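Long-range contact in telethonin (Homo sapiens, PDB 1YA5), which caps the N-terminal end of titin at the sarcomeric Z-disk, mediating the antiparallel assembly of two titin molecules: residues T3-S8 with E24-T29. The protein carries 4 engineered substitutions. Numbering follows the deposited sequence.
Engineered in segment 3-8: Ser8 (natural residue Cys).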
ATOM      1  N   THR C   3       1.025 -10.802   2.960  1.00 58.14           N
ATOM      2  CA  THR C   3       0.599  -9.547   3.581  1.00 57.21           C
ATOM      3  C   THR C   3       1.438  -9.298   4.828  1.00 53.22           C
ATOM      4  O   THR C   3       1.742 -10.228   5.558  1.00 48.65           O
ATOM      5  CB  THR C   3      -0.872  -9.614   4.005  1.00 56.62           C
ATOM      6  OG1 THR C   3      -1.355 -10.937   3.771  1.00 59.54           O
ATOM      7  CG2 THR C   3      -1.735  -8.681   3.173  1.00 53.40           C
ATOM      8  N   SER C   4       1.823  -8.046   5.058  1.00 51.36           N
ATOM      9  CA  SER C   4       2.463  -7.667   6.309  1.00 47.05           C
ATOM     10  C   SER C   4       1.531  -6.725   7.006  1.00 47.71           C
ATOM     11  O   SER C   4       0.991  -5.820   6.384  1.00 49.12           O
ATOM     12  CB  SER C   4       3.800  -6.960   6.072  1.00 46.69           C
ATOM     13  OG  SER C   4       4.562  -7.603   5.059  1.00 53.04           O
ATOM     14  N   GLU C   5       1.352  -6.934   8.300  1.00 47.08           N
ATOM     15  CA  GLU C   5       0.463  -6.109   9.097  1.00 49.68           C
ATOM     16  C   GLU C   5       1.297  -5.355  10.125  1.00 48.51           C
ATOM     17  O   GLU C   5       1.872  -5.955  11.017  1.00 49.25           O
ATOM     18  CB  GLU C   5      -0.589  -6.992   9.801  1.00 51.42           C
ATOM     19  CG  GLU C   5      -2.046  -6.705   9.416  1.00 52.57           C
ATOM     20  CD  GLU C   5      -2.345  -5.203   9.206  1.00 61.61           C
ATOM     21  OE1 GLU C   5      -2.870  -4.844   8.124  1.00 59.79           O
ATOM     22  OE2 GLU C   5      -2.076  -4.369  10.117  1.00 55.58           O
ATOM     23  N   LEU C   6       1.365  -4.042   9.980  1.00 46.07           N
ATOM     24  CA  LEU C   6       2.162  -3.205  10.866  1.00 44.50           C
ATOM     25  C   LEU C   6       1.263  -2.398  11.791  1.00 43.50           C
ATOM     26  O   LEU C   6       0.326  -1.742  11.334  1.00 46.07           O
ATOM     27  CB  LEU C   6       2.988  -2.206  10.038  1.00 51.92           C
ATOM     28  CG  LEU C   6       4.411  -2.549   9.588  1.00 47.69           C
ATOM     29  CD1 LEU C   6       4.459  -3.952   9.001  1.00 47.82           C
ATOM     30  CD2 LEU C   6       4.887  -1.517   8.594  1.00 42.84           C
ATOM     31  N   SER C   7       1.577  -2.400  13.080  1.00 41.38           N
ATOM     32  CA  SER C   7       0.791  -1.657  14.052  1.00 46.37           C
ATOM     33  C   SER C   7       1.441  -0.444  14.706  1.00 43.70           C
ATOM     34  O   SER C   7       2.652  -0.291  14.720  1.00 46.31           O
ATOM     35  CB  SER C   7       0.284  -2.597  15.106  1.00 42.61           C
ATOM     36  OG  SER C   7      -1.085  -2.820  14.830  1.00 56.27           O
ATOM     37  N   SER C   8       0.625   0.430  15.254  1.00 40.37           N
ATOM     38  CA  SER C   8       1.167   1.523  16.046  1.00 40.38           C
ATOM     39  C   SER C   8       0.498   1.640  17.403  1.00 41.38           C
ATOM     40  O   SER C   8      -0.699   1.484  17.512  1.00 45.25           O
ATOM     41  CB  SER C   8       0.996   2.814  15.302  1.00 39.14           C
ATOM     42  OG  SER C   8       1.604   2.665  14.066  1.00 45.51           O
ATOM     43  N   GLU C  24      -3.915   1.127  20.532  1.00 51.41           N
ATOM     44  CA  GLU C  24      -3.235   0.250  19.583  1.00 50.80           C
ATOM     45  C   GLU C  24      -4.054   0.222  18.289  1.00 48.46           C
ATOM     46  O   GLU C  24      -5.272   0.031  18.334  1.00 47.59           O
ATOM     47  CB  GLU C  24      -3.091  -1.164  20.170  1.00 50.49           C
ATOM     48  CG  GLU C  24      -1.738  -1.837  19.896  1.00 58.65           C
ATOM     49  CD  GLU C  24      -1.821  -3.368  19.729  1.00 55.44           C
ATOM     50  OE1 GLU C  24      -1.367  -3.898  18.680  1.00 47.50           O
ATOM     51  OE2 GLU C  24      -2.341  -4.039  20.646  1.00 58.01           O
ATOM     52  N   TRP C  25      -3.400   0.423  17.140  1.00 45.81           N
ATOM     53  CA  TRP C  25      -4.129   0.283  15.889  1.00 44.64           C
ATOM     54  C   TRP C  25      -3.398  -0.325  14.688  1.00 48.11           C
ATOM     55  O   TRP C  25      -2.187  -0.190  14.496  1.00 49.16           O
ATOM     56  CB  TRP C  25      -4.784   1.594  15.494  1.00 44.95           C
ATOM     57  CG  TRP C  25      -3.833   2.658  15.078  1.00 45.20           C
ATOM     58  CD1 TRP C  25      -3.515   3.020  13.806  1.00 45.23           C
ATOM     59  CD2 TRP C  25      -3.092   3.524  15.942  1.00 48.92           C
ATOM     60  NE1 TRP C  25      -2.632   4.075  13.815  1.00 50.97           N
ATOM     61  CE2 TRP C  25      -2.353   4.406  15.114  1.00 51.38           C
ATOM     62  CE3 TRP C  25      -2.987   3.648  17.337  1.00 42.71           C
ATOM     63  CZ2 TRP C  25      -1.527   5.409  15.634  1.00 46.68           C
ATOM     64  CZ3 TRP C  25      -2.155   4.639  17.854  1.00 49.31           C
ATOM     65  CH2 TRP C  25      -1.439   5.509  17.002  1.00 48.76           C
ATOM     66  N   LYS C  26      -4.184  -1.011  13.851  1.00 49.10           N
ATOM     67  CA  LYS C  26      -3.731  -1.533  12.574  1.00 46.05           C
ATOM     68  C   LYS C  26      -3.387  -0.340  11.724  1.00 42.54           C
ATOM     69  O   LYS C  26      -4.282   0.367  11.286  1.00 48.27           O
ATOM     70  CB  LYS C  26      -4.846  -2.331  11.916  1.00 48.33           C
ATOM     71  CG  LYS C  26      -5.162  -3.623  12.634  1.00 50.73           C
ATOM     72  CD  LYS C  26      -6.349  -4.336  11.984  1.00 59.60           C
ATOM     73  CE  LYS C  26      -6.266  -5.857  12.152  1.00 55.78           C
ATOM     74  NZ  LYS C  26      -6.801  -6.279  13.468  1.00 54.11           N
ATOM     75  N   ASP C  27      -2.102  -0.084  11.508  1.00 45.66           N
ATOM     76  CA  ASP C  27      -1.690   1.187  10.895  1.00 44.90           C
ATOM     77  C   ASP C  27      -1.481   1.050   9.401  1.00 47.67           C
ATOM     78  O   ASP C  27      -2.112   1.753   8.609  1.00 48.69           O
ATOM     79  CB  ASP C  27      -0.408   1.698  11.553  1.00 44.45           C
ATOM     80  CG  ASP C  27       0.171   2.928  10.864  1.00 48.20           C
ATOM     81  OD1 ASP C  27      -0.137   3.175   9.675  1.00 49.65           O
ATOM     82  OD2 ASP C  27       0.951   3.655  11.502  1.00 46.32           O
ATOM     83  N   LEU C  28      -0.585   0.149   9.038  1.00 52.83           N
ATOM     84  CA  LEU C  28      -0.208  -0.065   7.654  1.00 46.32           C
ATOM     85  C   LEU C  28      -0.472  -1.507   7.340  1.00 48.78           C
ATOM     86  O   LEU C  28      -0.190  -2.388   8.151  1.00 46.29           O
ATOM     87  CB  LEU C  28       1.279   0.201   7.472  1.00 51.85           C
ATOM     88  CG  LEU C  28       1.827   0.618   6.109  1.00 47.62           C
ATOM     89  CD1 LEU C  28       0.763   1.342   5.351  1.00 63.70           C
ATOM     90  CD2 LEU C  28       3.011   1.539   6.289  1.00 44.53           C
ATOM     91  N   THR C  29      -1.013  -1.750   6.158  1.00 50.41           N
ATOM     92  CA  THR C  29      -1.192  -3.103   5.687  1.00 53.08           C
ATOM     93  C   THR C  29      -0.588  -3.237   4.285  1.00 50.70           C
ATOM     94  O   THR C  29      -0.851  -2.414   3.430  1.00 45.27           O
ATOM     95  CB  THR C  29      -2.659  -3.427   5.644  1.00 53.09           C
ATOM     96  OG1 THR C  29      -2.826  -4.843   5.483  1.00 53.72           O
ATOM     97  CG2 THR C  29      -3.279  -2.720   4.461  1.00 54.69           C
TER
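Ser8, engineered in place of the natural cysteine, lies over the indole of Trp25: its CB sits 3.9 Å from the centroid of the six-membered ring, a CH-pi contact close to the ring normal, and its carbonyl O rests above the same ring, offset toward the rim. Trp25 CG stands between its own backbone N and carbonyl carbon (chi1 70°), which folds the ring back across Ser8. Replacing Trp25 by an alanine is likely to leave Ser8 CB without the ring face it rests on and to remove the contact with Pro65. Ser8 OG donates to the anti lone pair of Asp27 OD2 at 2.8 Å; both oxygens also hydrogen-bond to another protein's chain, OG to a polar side chain and OD2 to backbone. Leu6 and Leu28 lie side by side, CB to CB 3.9 Å, and Leu28 also touches Leu60 of strand 49-62. In the backbone, Leu6 O accepts two bonds, from Asp27 N in the carbonyl plane and from Leu28 N tilted 22° from it. This is a classic beta bulge in the hairpin of strands 4-14 and 19-33, whose Glu24 pairs antiparallel with a strand of another protein's chain, extending the sheet across the interface, consistent with titin assembly.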